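Long-range contacts in colicin-B (Escherichia coli, PDB 1RH1), which kills Escherichia coli and closely related bacteria by forming a channel that depolarises the cytoplasmic membrane and so dissipates cellular energy: residues A[85-89]-A[222-226]; A[216-221]-A[264-270]; A[321-325]-A[462-466]; A[401-405]-A[420-425]. One frame throughout, in Å; residues are numbered along the deposited sequence.

Contact 1 (A[85-89]-A[222-226]); sequences GWSVS and LPDLV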
loop_
_atom_site.group_PDB
_atom_site.type_symbol
_atom_site.label_atom_id
_atom_site.label_comp_id
_atom_site.label_asym_id
_atom_site.label_seq_id
_atom_site.Cartn_x
_atom_site.Cartn_y
_atom_site.Cartn_z
ATOM N N GLY A 85 17.684 -11.287 31.960
ATOM C CA GLY A 85 17.625 -11.317 30.508
ATOM C C GLY A 85 17.638 -12.624 29.720
ATOM O O GLY A 85 17.177 -13.727 30.045
ATOM N N TRP A 86 18.306 -12.271 28.622
ATOM C CA TRP A 86 18.437 -12.981 27.369
ATOM C C TRP A 86 19.831 -13.322 26.847
ATOM O O TRP A 86 20.699 -12.448 26.832
ATOM C CB TRP A 86 17.700 -12.105 26.393
ATOM C CG TRP A 86 16.412 -12.663 25.875
ATOM C CD1 TRP A 86 16.082 -13.991 25.989
ATOM C CD2 TRP A 86 15.498 -11.934 25.188
ATOM N NE1 TRP A 86 14.942 -14.113 25.349
ATOM C CE2 TRP A 86 14.561 -12.924 24.856
ATOM C CE3 TRP A 86 15.324 -10.619 24.791
ATOM C CZ2 TRP A 86 13.426 -12.625 24.119
ATOM C CZ3 TRP A 86 14.177 -10.320 24.042
ATOM C CH2 TRP A 86 13.240 -11.310 23.712
ATOM N N SER A 87 20.100 -14.534 26.349
ATOM C CA SER A 87 21.406 -14.866 25.762
ATOM C C SER A 87 21.300 -16.053 24.823
ATOM O O SER A 87 20.888 -17.142 25.227
ATOM C CB SER A 87 22.473 -15.266 26.796
ATOM O OG SER A 87 22.898 -14.280 27.724
ATOM N N VAL A 88 21.694 -15.864 23.564
ATOM C CA VAL A 88 21.692 -16.929 22.561
ATOM C C VAL A 88 23.066 -17.100 21.922
ATOM O O VAL A 88 23.845 -16.150 21.889
ATOM C CB VAL A 88 20.669 -16.622 21.449
ATOM C CG1 VAL A 88 19.317 -16.383 22.071
ATOM C CG2 VAL A 88 21.027 -15.366 20.700
ATOM N N SER A 89 23.408 -18.283 21.412
ATOM C CA SER A 89 24.643 -18.484 20.663
ATOM C C SER A 89 24.404 -18.366 19.155
ATOM O O SER A 89 23.454 -18.929 18.625
ATOM C CB SER A 89 25.227 -19.865 20.964
ATOM O OG SER A 89 26.544 -20.051 20.435
ATOM N N LEU A 222 11.435 -5.257 24.775
ATOM C CA LEU A 222 12.181 -6.194 25.598
ATOM C C LEU A 222 13.651 -5.810 25.718
ATOM O O LEU A 222 14.134 -5.009 24.907
ATOM C CB LEU A 222 12.008 -7.567 24.983
ATOM C CG LEU A 222 10.546 -7.979 24.878
ATOM C CD1 LEU A 222 10.508 -9.409 24.454
ATOM C CD2 LEU A 222 9.813 -7.860 26.197
ATOM N N PRO A 223 14.422 -6.275 26.708
ATOM C CA PRO A 223 15.829 -5.962 26.801
ATOM C C PRO A 223 16.660 -6.557 25.650
ATOM O O PRO A 223 16.269 -7.517 24.961
ATOM C CB PRO A 223 16.173 -6.464 28.180
ATOM C CG PRO A 223 15.286 -7.666 28.353
ATOM C CD PRO A 223 13.989 -7.122 27.811
ATOM N N ASP A 224 17.819 -5.912 25.451
ATOM C CA ASP A 224 18.763 -6.265 24.409
ATOM C C ASP A 224 19.177 -7.735 24.467
ATOM O O ASP A 224 19.396 -8.298 25.547
ATOM C CB ASP A 224 19.965 -5.336 24.553
ATOM C CG ASP A 224 19.766 -3.845 24.211
ATOM O OD1 ASP A 224 20.742 -3.200 23.825
ATOM O OD2 ASP A 224 18.667 -3.300 24.333
ATOM N N LEU A 225 19.191 -8.404 23.300
ATOM C CA LEU A 225 19.567 -9.811 23.244
ATOM C C LEU A 225 21.082 -9.922 23.302
ATOM O O LEU A 225 21.792 -9.080 22.748
ATOM C CB LEU A 225 19.019 -10.408 21.964
ATOM C CG LEU A 225 19.300 -11.861 21.660
ATOM C CD1 LEU A 225 18.762 -12.793 22.717
ATOM C CD2 LEU A 225 18.638 -12.155 20.345
ATOM N N VAL A 226 21.600 -10.896 24.047
ATOM C CA VAL A 226 23.035 -11.068 24.134
ATOM C C VAL A 226 23.359 -12.116 23.104
ATOM O O VAL A 226 22.736 -13.177 23.085
ATOM C CB VAL A 226 23.423 -11.524 25.557
ATOM C CG1 VAL A 226 24.792 -12.162 25.598
ATOM C CG2 VAL A 226 23.546 -10.315 26.444
HETATM O O HOH W 1 20.115 -9.597 27.847
#
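The indole of Trp86 is met on one face and at one edge by the segment 222-226. Over the face sits Leu225 CD1, 4.3 Å from the centroid of the five-membered ring and displaced toward the rim, a CH-pi contact. At the edge, in the ring plane, the carbonyl oxygen of Pro223 approaches CE3 to 3.2 Å, while Leu222 CD1 reaches Trp86 CH2 obliquely at 3.4 Å. These groups gather where strands 87-90 and 225-228 come together in parallel in a mixed beta-sheet, an example of a large aromatic packed at the start of a strand pair, here touching Ile72 of strand 70-73 and Arg140 and Met142 of strand 139-146 as well. Leu225 extends its CG anti to the backbone N (chi1 179°), which carries CD1 over the indole and also within 3.7 Å of Val88 CG1. Leu222 and Leu225 likewise reach on to strand 139-146. Ser87, facing Val226, spends its hydroxyl on Ala58 O. Along the backbone the bonding is uneven. Val226 N reaches Trp86 O by a weak bond of 3.3 Å, whereas Val88 N meets Val226 O at 2.9 Å and 170°. Just before the strands close up, a water bridges the chains, donating to Trp86 O at 3.1 Å and to Asp224 O at 2.7 Å.

Contact 2 (A[216-221]-A[264-270]); sequences APVSPN and NNHDVIV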
loop_
_atom_site.group_PDB
_atom_site.type_symbol
_atom_site.label_atom_id
_atom_site.label_comp_id
_atom_site.label_asym_id
_atom_site.label_seq_id
_atom_site.Cartn_x
_atom_site.Cartn_y
_atom_site.Cartn_z
ATOM N N ALA A 216 22.602 -6.763 21.308
ATOM C CA ALA A 216 21.931 -6.017 20.257
ATOM C C ALA A 216 20.455 -5.834 20.498
ATOM O O ALA A 216 19.815 -6.763 20.994
ATOM C CB ALA A 216 22.046 -6.714 18.951
ATOM N N PRO A 217 19.863 -4.676 20.166
ATOM C CA PRO A 217 18.431 -4.453 20.240
ATOM C C PRO A 217 17.570 -5.103 19.154
ATOM O O PRO A 217 17.054 -4.466 18.224
ATOM C CB PRO A 217 18.335 -2.955 20.282
ATOM C CG PRO A 217 19.463 -2.529 19.391
ATOM C CD PRO A 217 20.570 -3.439 19.861
ATOM N N VAL A 218 17.456 -6.430 19.293
ATOM C CA VAL A 218 16.540 -7.221 18.494
ATOM C C VAL A 218 15.152 -6.836 18.983
ATOM O O VAL A 218 14.225 -6.691 18.179
ATOM C CB VAL A 218 16.788 -8.683 18.721
ATOM C CG1 VAL A 218 15.831 -9.506 17.898
ATOM C CG2 VAL A 218 18.233 -8.970 18.361
ATOM N N SER A 219 15.043 -6.694 20.328
ATOM C CA SER A 219 13.928 -6.043 21.029
ATOM C C SER A 219 12.557 -6.597 20.659
ATOM O O SER A 219 12.470 -7.830 20.720
ATOM C CB SER A 219 14.170 -4.554 20.711
ATOM O OG SER A 219 13.615 -3.655 21.656
ATOM N N PRO A 220 11.465 -5.897 20.285
ATOM C CA PRO A 220 11.026 -4.562 20.707
ATOM C C PRO A 220 10.358 -4.582 22.071
ATOM O O PRO A 220 9.750 -5.585 22.451
ATOM C CB PRO A 220 10.118 -4.059 19.579
ATOM C CG PRO A 220 9.454 -5.312 19.107
ATOM C CD PRO A 220 10.581 -6.354 19.213
ATOM N N ASN A 221 10.537 -3.462 22.797
ATOM C CA ASN A 221 10.123 -3.263 24.189
ATOM C C ASN A 221 10.881 -4.122 25.216
ATOM O O ASN A 221 10.977 -3.782 26.395
ATOM C CB ASN A 221 8.623 -3.543 24.374
ATOM C CG ASN A 221 7.709 -2.587 23.625
ATOM O OD1 ASN A 221 7.570 -1.424 24.018
ATOM N ND2 ASN A 221 7.070 -3.050 22.540
ATOM N N ASN A 264 4.656 -6.217 18.553
ATOM C CA ASN A 264 5.780 -6.787 19.279
ATOM C C ASN A 264 6.735 -7.664 18.494
ATOM O O ASN A 264 7.667 -8.241 19.052
ATOM C CB ASN A 264 5.226 -7.553 20.475
ATOM C CG ASN A 264 4.526 -6.664 21.508
ATOM O OD1 ASN A 264 3.590 -7.118 22.160
ATOM N ND2 ASN A 264 4.907 -5.403 21.726
ATOM N N ASN A 265 6.530 -7.710 17.176
ATOM C CA ASN A 265 7.380 -8.397 16.203
ATOM C C ASN A 265 8.371 -7.481 15.461
ATOM O O ASN A 265 8.032 -6.375 15.026
ATOM C CB ASN A 265 6.498 -9.110 15.171
ATOM C CG ASN A 265 5.712 -10.306 15.681
ATOM O OD1 ASN A 265 4.841 -10.871 15.015
ATOM N ND2 ASN A 265 6.013 -10.711 16.901
ATOM N N HIS A 266 9.617 -7.960 15.289
ATOM C CA HIS A 266 10.675 -7.195 14.644
ATOM C C HIS A 266 11.712 -8.094 14.019
ATOM O O HIS A 266 11.924 -9.221 14.449
ATOM C CB HIS A 266 11.380 -6.293 15.653
ATOM C CG HIS A 266 11.702 -4.902 15.138
ATOM N ND1 HIS A 266 12.864 -4.272 15.266
ATOM C CD2 HIS A 266 10.833 -4.056 14.453
ATOM C CE1 HIS A 266 12.704 -3.092 14.680
ATOM N NE2 HIS A 266 11.488 -2.949 14.187
ATOM N N ASP A 267 12.310 -7.561 12.949
ATOM C CA ASP A 267 13.473 -8.142 12.267
ATOM C C ASP A 267 14.475 -7.033 11.994
ATOM O O ASP A 267 14.105 -5.914 11.620
ATOM C CB ASP A 267 13.119 -8.803 10.923
ATOM C CG ASP A 267 12.346 -8.013 9.861
ATOM O OD1 ASP A 267 12.262 -8.491 8.726
ATOM O OD2 ASP A 267 11.814 -6.942 10.164
ATOM N N VAL A 268 15.752 -7.279 12.268
ATOM C CA VAL A 268 16.766 -6.248 12.078
ATOM C C VAL A 268 18.041 -6.865 11.543
ATOM O O VAL A 268 18.171 -8.085 11.495
ATOM C CB VAL A 268 17.122 -5.512 13.404
ATOM C CG1 VAL A 268 15.916 -4.829 14.009
ATOM C CG2 VAL A 268 17.638 -6.508 14.413
ATOM N N ILE A 269 19.002 -6.046 11.139
ATOM C CA ILE A 269 20.281 -6.590 10.746
ATOM C C ILE A 269 21.229 -6.060 11.785
ATOM O O ILE A 269 21.475 -4.864 11.933
ATOM C CB ILE A 269 20.649 -6.126 9.320
ATOM C CG1 ILE A 269 19.879 -6.968 8.323
ATOM C CG2 ILE A 269 22.129 -6.295 9.050
ATOM C CD1 ILE A 269 20.168 -6.586 6.877
ATOM N N VAL A 270 21.692 -7.024 12.570
ATOM C CA VAL A 270 22.613 -6.749 13.652
ATOM C C VAL A 270 23.991 -6.705 13.032
ATOM O O VAL A 270 24.453 -7.673 12.428
ATOM C CB VAL A 270 22.548 -7.859 14.703
ATOM C CG1 VAL A 270 23.537 -7.517 15.784
ATOM C CG2 VAL A 270 21.175 -7.969 15.330
#
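Apolar packing begins at Ala216, whose methyl CB rests against both branches of Val270, 3.6 Å from CG1 and 3.9 Å from CG2. The fork presents both methyls because CG1 stands anti to the backbone N (chi1 179°), with CG2 beside that nitrogen. Val218 CG2 makes a longer approach, 4.3 Å, to Val270 CG2, and Val268 CG2 comes up under the backbone of Val218. Further along, the ring of Pro220, which follows a cis peptide bond, crosses obliquely over His266, with Pro220 CD 3.6 Å from His266 CB. Such contacts show how an irregular connection can lie over a beta-sheet: from Ala216, the end of strand 213-216, residues 217-221 lead toward strand 225-228 while leaning across strand 266-271, whose own neighbours are 189-201 and 281-286. An inverse gamma turn centred on Pro217 bends the connection, Val218 N reaching back to Ala216 O at 2.9 Å. Polar atoms meet carbon rather than each other along much of the interface. Pro220 CG lies 3.4 Å from Asn264 O, and Val218 O lies near the ring plane at the imidazole edge, 4.0 Å from His266 ND1. The imidazole finds its hydrogen-bond partner elsewhere, NE2 binding Thr10 O. At the far end the amide planes of Asn221 and Asn264 stand 90° apart, close to where strand 260-262 pairs with the TonB-box strand 20-22.

Contact 3 (A[321-325]-A[462-466]); sequences VLTKT and SLFSL
Hydroxyl chemistry lies at the centre, where Ser462 OG points at the helix 321-325 and faces two oxygens there. It is 3.1 Å from Thr325 OG1 and 3.3 Å from Val321 O, weak alternatives for its one proton, and Ala458 O in its own helix is a further weak partner; the geometry does not fix which oxygen takes it. Firmer is the bond inside the first helix, in which Thr325 OG1 donates to Val321 O at 2.6 Å. That carbonyl also takes Thr325 N, the two donors arriving from opposite faces of its plane. Van der Waals contact surrounds the hydroxyls. With OG1 beside the backbone N (chi1 -65°), Thr325 turns CG2 anti to that nitrogen, placing the methyl 3.5 Å from Ser465 CB. Leu466 closes over the other side of the threonine, its CG 3.4 Å from Thr325 OG1, and Val321 CG2 packs 3.6 Å from Ser462 OG. The axes of the segments 321-325 and 462-466 run 23° apart and 9.4 Å at closest approach. The helix 457-472 lies in a predicted transmembrane stretch and, with helix 479-495, corresponds to the hydrophobic hairpin characteristic of pore-forming colicin domains. Thr325 OG1 and Ser465 OG bond to carbonyls of their own helices, Val321 O and Leu461 O, and Ser462 OG has weak partners, which implies an interface resting mainly on close packing rather than on strong bonds between helices.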
loop_
_atom_site.group_PDB
_atom_site.type_symbol
_atom_site.label_atom_id
_atom_site.label_comp_id
_atom_site.label_asym_id
_atom_site.label_seq_id
_atom_site.Cartn_x
_atom_site.Cartn_y
_atom_site.Cartn_z
ATOM N N VAL A 321 -11.592 6.555 -16.173
ATOM C CA VAL A 321 -12.607 7.444 -16.747
ATOM C C VAL A 321 -12.024 8.829 -16.951
ATOM O O VAL A 321 -12.414 9.553 -17.860
ATOM C CB VAL A 321 -13.897 7.549 -15.856
ATOM C CG1 VAL A 321 -14.316 6.125 -15.616
ATOM C CG2 VAL A 321 -13.721 8.210 -14.508
ATOM N N LEU A 322 -11.045 9.202 -16.132
ATOM C CA LEU A 322 -10.402 10.475 -16.343
ATOM C C LEU A 322 -9.529 10.379 -17.595
ATOM O O LEU A 322 -9.556 11.345 -18.366
ATOM C CB LEU A 322 -9.572 10.848 -15.094
ATOM C CG LEU A 322 -10.284 11.279 -13.802
ATOM C CD1 LEU A 322 -9.289 11.207 -12.669
ATOM C CD2 LEU A 322 -10.842 12.686 -13.909
ATOM N N THR A 323 -8.822 9.253 -17.883
ATOM C CA THR A 323 -8.010 9.221 -19.097
ATOM C C THR A 323 -8.884 9.153 -20.328
ATOM O O THR A 323 -8.591 9.881 -21.270
ATOM C CB THR A 323 -7.039 8.041 -19.202
ATOM O OG1 THR A 323 -7.810 6.858 -19.317
ATOM C CG2 THR A 323 -6.085 8.009 -18.026
ATOM N N LYS A 324 -9.950 8.348 -20.361
ATOM C CA LYS A 324 -10.858 8.405 -21.488
ATOM C C LYS A 324 -11.469 9.808 -21.612
ATOM O O LYS A 324 -11.561 10.291 -22.739
ATOM C CB LYS A 324 -11.969 7.368 -21.326
ATOM C CG LYS A 324 -12.894 7.153 -22.537
ATOM C CD LYS A 324 -12.077 6.708 -23.747
ATOM C CE LYS A 324 -12.871 6.078 -24.894
ATOM N NZ LYS A 324 -13.754 7.001 -25.576
ATOM N N THR A 325 -11.830 10.536 -20.539
ATOM C CA THR A 325 -12.429 11.858 -20.689
ATOM C C THR A 325 -11.483 12.819 -21.379
ATOM O O THR A 325 -11.847 13.471 -22.350
ATOM C CB THR A 325 -12.832 12.420 -19.318
ATOM O OG1 THR A 325 -13.840 11.555 -18.845
ATOM C CG2 THR A 325 -13.417 13.808 -19.358
ATOM N N SER A 462 -16.079 13.365 -15.281
ATOM C CA SER A 462 -15.933 12.515 -16.439
ATOM C C SER A 462 -17.246 12.253 -17.125
ATOM O O SER A 462 -17.385 12.705 -18.250
ATOM C CB SER A 462 -15.316 11.236 -16.026
ATOM O OG SER A 462 -13.980 11.596 -15.739
ATOM N N LEU A 463 -18.234 11.610 -16.495
ATOM C CA LEU A 463 -19.574 11.400 -17.039
ATOM C C LEU A 463 -20.166 12.631 -17.697
ATOM O O LEU A 463 -20.691 12.522 -18.790
ATOM C CB LEU A 463 -20.453 10.946 -15.908
ATOM C CG LEU A 463 -21.915 10.669 -16.058
ATOM C CD1 LEU A 463 -22.192 9.575 -17.051
ATOM C CD2 LEU A 463 -22.411 10.217 -14.710
ATOM N N PHE A 464 -20.030 13.811 -17.113
ATOM C CA PHE A 464 -20.563 15.014 -17.693
ATOM C C PHE A 464 -19.823 15.409 -18.940
ATOM O O PHE A 464 -20.423 15.775 -19.953
ATOM C CB PHE A 464 -20.459 16.122 -16.705
ATOM C CG PHE A 464 -21.052 17.420 -17.204
ATOM C CD1 PHE A 464 -22.427 17.530 -17.386
ATOM C CD2 PHE A 464 -20.219 18.498 -17.465
ATOM C CE1 PHE A 464 -22.954 18.733 -17.833
ATOM C CE2 PHE A 464 -20.762 19.699 -17.911
ATOM C CZ PHE A 464 -22.130 19.815 -18.095
ATOM N N SER A 465 -18.497 15.372 -18.823
ATOM C CA SER A 465 -17.636 15.723 -19.940
ATOM C C SER A 465 -17.721 14.686 -21.040
ATOM O O SER A 465 -17.847 15.072 -22.190
ATOM C CB SER A 465 -16.209 15.840 -19.478
ATOM O OG SER A 465 -16.116 16.827 -18.466
ATOM N N LEU A 466 -17.686 13.390 -20.724
ATOM C CA LEU A 466 -17.880 12.325 -21.676
ATOM C C LEU A 466 -19.233 12.413 -22.352
ATOM O O LEU A 466 -19.257 12.427 -23.576
ATOM C CB LEU A 466 -17.810 10.997 -21.021
ATOM C CG LEU A 466 -16.463 10.477 -20.667
ATOM C CD1 LEU A 466 -16.636 9.129 -20.013
ATOM C CD2 LEU A 466 -15.619 10.295 -21.905
#

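Contact 4 (A[401-405]-A[420-425]); sequences AEDMG and YAIKAN
Met404 sets off with CG anti to the backbone N (chi1 -176°), which lays that carbon 4.2 Å from Ala424 CB before a bend at chi2 turns the sulfur away and a further bend at chi3 sets the terminal methyl. Glu402, on another side of the same short helix, folds back at its second torsion (chi2 -85°), and its OE1 comes to rest 4.0 Å from Ala421 CB, on the exposed margin of the contact. Between these two the helices meet through very small residues, a clear instance of the principle that backbones come close where side chains are slight. Ala401 points its methyl at the other helix, with CB 3.7 Å from Asn425 CA and 3.8 Å from Asn425 CB; Ala424 CB returns the contact, lying 3.9 Å from Ala401 O. One turn on, Gly405 has no side chain, and its CA lies 3.7 Å from Ala421 N and 3.8 Å from Ala421 CA, backbone directly against backbone. The segment axes accordingly approach to 7.4 Å, with 131° between their N-to-C directions, closer to antiparallel than to parallel. No hydrogen bond spans the pair; Gly405 N binds Ala401 O within its own helix, and the contact is made by close van der Waals packing. Tyr420 directs its CB toward helix 401-406 while its ring leads away to stack with Phe415. In the helical pore-forming domain the pair lies against helix 457-472, where Met404 touches Thr467 and Ser470 and Tyr420 touches Val459 and Leu463.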
loop_
_atom_site.group_PDB
_atom_site.type_symbol
_atom_site.label_atom_id
_atom_site.label_comp_id
_atom_site.label_asym_id
_atom_site.label_seq_id
_atom_site.Cartn_x
_atom_site.Cartn_y
_atom_site.Cartn_z
ATOM N N ALA A 401 -29.061 7.538 -24.599
ATOM C CA ALA A 401 -28.637 7.677 -23.228
ATOM C C ALA A 401 -28.277 6.308 -22.706
ATOM O O ALA A 401 -27.244 6.208 -22.061
ATOM C CB ALA A 401 -29.757 8.224 -22.399
ATOM N N GLU A 402 -29.034 5.249 -23.050
ATOM C CA GLU A 402 -28.789 3.906 -22.542
ATOM C C GLU A 402 -27.463 3.316 -22.914
ATOM O O GLU A 402 -26.915 2.556 -22.126
ATOM C CB GLU A 402 -29.819 2.900 -23.013
ATOM C CG GLU A 402 -31.206 2.991 -22.381
ATOM C CD GLU A 402 -31.405 2.271 -21.052
ATOM O OE1 GLU A 402 -30.586 1.429 -20.657
ATOM O OE2 GLU A 402 -32.426 2.555 -20.425
ATOM N N ASP A 403 -26.931 3.627 -24.091
ATOM C CA ASP A 403 -25.620 3.092 -24.427
ATOM C C ASP A 403 -24.468 3.926 -23.860
ATOM O O ASP A 403 -23.423 3.361 -23.523
ATOM C CB ASP A 403 -25.498 2.967 -25.940
ATOM C CG ASP A 403 -24.468 1.905 -26.306
ATOM O OD1 ASP A 403 -24.627 0.713 -25.966
ATOM O OD2 ASP A 403 -23.485 2.308 -26.928
ATOM N N MET A 404 -24.664 5.249 -23.691
ATOM C CA MET A 404 -23.718 6.129 -23.014
ATOM C C MET A 404 -23.602 5.705 -21.551
ATOM O O MET A 404 -22.577 5.894 -20.886
ATOM C CB MET A 404 -24.203 7.568 -23.093
ATOM C CG MET A 404 -23.241 8.600 -22.512
ATOM S SD MET A 404 -21.541 8.521 -23.137
ATOM C CE MET A 404 -21.954 9.005 -24.775
ATOM N N GLY A 405 -24.699 5.098 -21.074
ATOM C CA GLY A 405 -24.778 4.505 -19.761
ATOM C C GLY A 405 -23.877 3.290 -19.732
ATOM O O GLY A 405 -22.923 3.259 -18.965
ATOM N N TYR A 420 -26.145 4.993 -14.476
ATOM C CA TYR A 420 -25.553 6.024 -15.278
ATOM C C TYR A 420 -26.386 6.257 -16.483
ATOM O O TYR A 420 -26.312 7.368 -16.989
ATOM C CB TYR A 420 -24.172 5.644 -15.745
ATOM C CG TYR A 420 -23.156 5.769 -14.627
ATOM C CD1 TYR A 420 -23.093 4.812 -13.617
ATOM C CD2 TYR A 420 -22.300 6.862 -14.610
ATOM C CE1 TYR A 420 -22.181 4.951 -12.588
ATOM C CE2 TYR A 420 -21.381 7.000 -13.579
ATOM C CZ TYR A 420 -21.326 6.038 -12.576
ATOM O OH TYR A 420 -20.379 6.144 -11.576
ATOM N N ALA A 421 -27.164 5.283 -16.978
ATOM C CA ALA A 421 -28.019 5.555 -18.121
ATOM C C ALA A 421 -29.031 6.649 -17.815
ATOM O O ALA A 421 -29.322 7.496 -18.653
ATOM C CB ALA A 421 -28.766 4.326 -18.497
ATOM N N ILE A 422 -29.473 6.622 -16.550
ATOM C CA ILE A 422 -30.387 7.552 -15.914
ATOM C C ILE A 422 -29.758 8.917 -15.851
ATOM O O ILE A 422 -30.426 9.898 -16.182
ATOM C CB ILE A 422 -30.715 7.074 -14.496
ATOM C CG1 ILE A 422 -31.472 5.765 -14.582
ATOM C CG2 ILE A 422 -31.547 8.081 -13.765
ATOM C CD1 ILE A 422 -31.814 5.084 -13.244
ATOM N N LYS A 423 -28.489 8.989 -15.436
ATOM C CA LYS A 423 -27.793 10.270 -15.323
ATOM C C LYS A 423 -27.522 10.879 -16.680
ATOM O O LYS A 423 -27.754 12.069 -16.900
ATOM C CB LYS A 423 -26.488 10.081 -14.576
ATOM C CG LYS A 423 -26.780 9.523 -13.192
ATOM C CD LYS A 423 -25.572 9.612 -12.294
ATOM C CE LYS A 423 -25.943 9.298 -10.844
ATOM N NZ LYS A 423 -26.053 7.872 -10.613
ATOM N N ALA A 424 -27.109 10.002 -17.602
ATOM C CA ALA A 424 -26.870 10.368 -18.986
ATOM C C ALA A 424 -28.155 10.842 -19.657
ATOM O O ALA A 424 -28.103 11.774 -20.452
ATOM C CB ALA A 424 -26.340 9.184 -19.753
ATOM N N ASN A 425 -29.326 10.276 -19.345
ATOM C CA ASN A 425 -30.593 10.770 -19.877
ATOM C C ASN A 425 -30.963 12.122 -19.282
ATOM O O ASN A 425 -31.600 12.966 -19.938
ATOM C CB ASN A 425 -31.690 9.771 -19.572
ATOM C CG ASN A 425 -33.092 10.172 -20.001
ATOM O OD1 ASN A 425 -33.975 10.299 -19.160
ATOM N ND2 ASN A 425 -33.355 10.389 -21.286
#

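From the N terminus, the chain leaves 85-89, and before contact 1 can close at 222-226 it has already passed 216-221, which opens contact 2; contact 2 closes later, at 264-270. The two therefore cross, and they also touch in the same mixed sheet, Leu225 of contact 1 packing on Val218 and pairing through its backbone with Ala216 of contact 2. The long helix 291-340 then leads into the pore-forming domain, about 50 to 67 Å away between contact centres. There contact 3 opens at 321-325 and closes only at 462-466. The much shorter loop of contact 4, from 401-405 to 420-425, falls wholly within that interval, and the two meet where Leu463 packs on Tyr420 and Lys423.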